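Local structure of capsid protein (Penaeus vannamei nodavirus, 5YKZ) at residues K18-V21 and A25-Q28. The protein is the capsid protein of a shrimp nodavirus, and the protruding domain described here probably forms the dimeric spikes on the surface of the virus particle. Numbering follows the deposited sequence.
Sequences KPEV and AEIQ
The loop between strand 7-15 and strand 26-30, an outer strand of this chain's antiparallel sheet in the protruding domain, is tied back to the start of that strand by Glu26, whose side chain reaches the backbone at Pro19 and Glu20. Its chain runs straight out beyond CG (chi2 179°), and this extended form carries the carboxylate across to the loop backbone. There Glu26 OE2 accepts a nearly straight hydrogen bond from Glu20 N at 2.9 Å, the donor lying 40° out of the carboxylate plane. The same OE2 also accepts a hydrogen bond from a water 2.7 Å away, which in turn accepts from Val21 N at 3.0 Å, so one carboxylate oxygen serves two successive amides, one directly and one through water. Pro19, without an N-H, meets the carboxylate by van der Waals contact, its CA 3.3 Å from Glu26 OE2 and its CB 3.7 Å from Glu26 CD. The acidic group of Glu20 bends away at chi2, leaving its OE1 6.2 Å from Glu26 OE2, which probably limits repulsion between the like charges. Pro19 also touches Leu101 of strand 95-101, while backbone hydrogen bonds between Glu26 and Val99 and between Gln28 and Leu97 join strand 26-30 to that same neighbour.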
loop_
_atom_site.group_PDB
_atom_site.type_symbol
_atom_site.label_atom_id
_atom_site.label_comp_id
_atom_site.label_asym_id
_atom_site.label_seq_id
_atom_site.Cartn_x
_atom_site.Cartn_y
_atom_site.Cartn_z
ATOM N N LYS B 18 7.855 -14.340 8.343
ATOM C CA LYS B 18 8.489 -15.164 7.307
ATOM C C LYS B 18 8.186 -16.559 7.628
ATOM O O LYS B 18 8.991 -17.277 8.315
ATOM C CB LYS B 18 9.971 -14.862 7.289
ATOM C CG LYS B 18 10.287 -13.415 6.998
ATOM C CD LYS B 18 11.779 -13.175 6.932
ATOM C CE LYS B 18 12.182 -11.752 6.933
ATOM N NZ LYS B 18 11.725 -11.108 5.836
ATOM N N PRO B 19 7.050 -17.077 7.216
ATOM C CA PRO B 19 6.709 -18.480 7.526
ATOM C C PRO B 19 7.722 -19.474 7.041
ATOM O O PRO B 19 8.312 -19.346 6.002
ATOM C CB PRO B 19 5.365 -18.696 6.819
ATOM C CG PRO B 19 4.817 -17.330 6.589
ATOM C CD PRO B 19 5.984 -16.413 6.434
ATOM N N GLU B 20 7.859 -20.555 7.836
ATOM C CA GLU B 20 8.908 -21.523 7.550
ATOM C C GLU B 20 8.518 -22.556 6.550
ATOM O O GLU B 20 9.411 -23.190 5.958
ATOM C CB GLU B 20 9.419 -22.224 8.819
ATOM C CG GLU B 20 10.110 -21.262 9.758
ATOM C CD GLU B 20 11.455 -20.800 9.275
ATOM O OE1 GLU B 20 11.887 -19.699 9.693
ATOM O OE2 GLU B 20 12.145 -21.542 8.544
ATOM N N VAL B 21 7.283 -22.843 6.417
ATOM C CA VAL B 21 6.819 -23.945 5.548
ATOM C C VAL B 21 5.912 -23.440 4.385
ATOM O O VAL B 21 4.914 -22.717 4.654
ATOM C CB VAL B 21 6.066 -25.053 6.335
ATOM C CG1 VAL B 21 5.574 -26.200 5.397
ATOM C CG2 VAL B 21 6.983 -25.582 7.432
ATOM N N ALA B 25 -0.134 -21.678 6.522
ATOM C CA ALA B 25 -0.368 -20.341 7.166
ATOM C C ALA B 25 0.086 -20.355 8.637
ATOM O O ALA B 25 -0.020 -21.445 9.297
ATOM C CB ALA B 25 -1.797 -20.035 7.134
ATOM N N GLU B 26 0.680 -19.309 9.133
ATOM C CA GLU B 26 1.033 -19.160 10.535
ATOM C C GLU B 26 0.306 -17.924 11.073
ATOM O O GLU B 26 -0.049 -16.972 10.349
ATOM C CB GLU B 26 2.547 -18.924 10.638
ATOM C CG GLU B 26 3.432 -20.104 10.262
ATOM C CD GLU B 26 4.922 -19.858 10.336
ATOM O OE1 GLU B 26 5.375 -18.840 11.015
ATOM O OE2 GLU B 26 5.756 -20.696 9.848
ATOM N N ILE B 27 0.223 -17.829 12.380
ATOM C CA ILE B 27 -0.229 -16.604 13.052
ATOM C C ILE B 27 0.879 -15.636 13.194
ATOM O O ILE B 27 2.001 -15.961 13.579
ATOM C CB ILE B 27 -0.806 -16.979 14.458
ATOM C CG1 ILE B 27 -2.025 -17.893 14.360
ATOM C CG2 ILE B 27 -1.086 -15.725 15.222
ATOM C CD1 ILE B 27 -3.216 -17.173 13.792
ATOM N N GLN B 28 0.571 -14.362 12.878
ATOM C CA GLN B 28 1.335 -13.213 13.250
ATOM C C GLN B 28 0.503 -12.464 14.223
ATOM O O GLN B 28 -0.576 -11.972 13.916
ATOM C CB GLN B 28 1.670 -12.328 12.028
ATOM C CG GLN B 28 2.302 -11.080 12.448
ATOM C CD GLN B 28 3.017 -10.352 11.311
ATOM O OE1 GLN B 28 3.040 -10.789 10.153
ATOM N NE2 GLN B 28 3.553 -9.181 11.614
HETATM O O HOH W 1 4.721 -22.329 7.905
#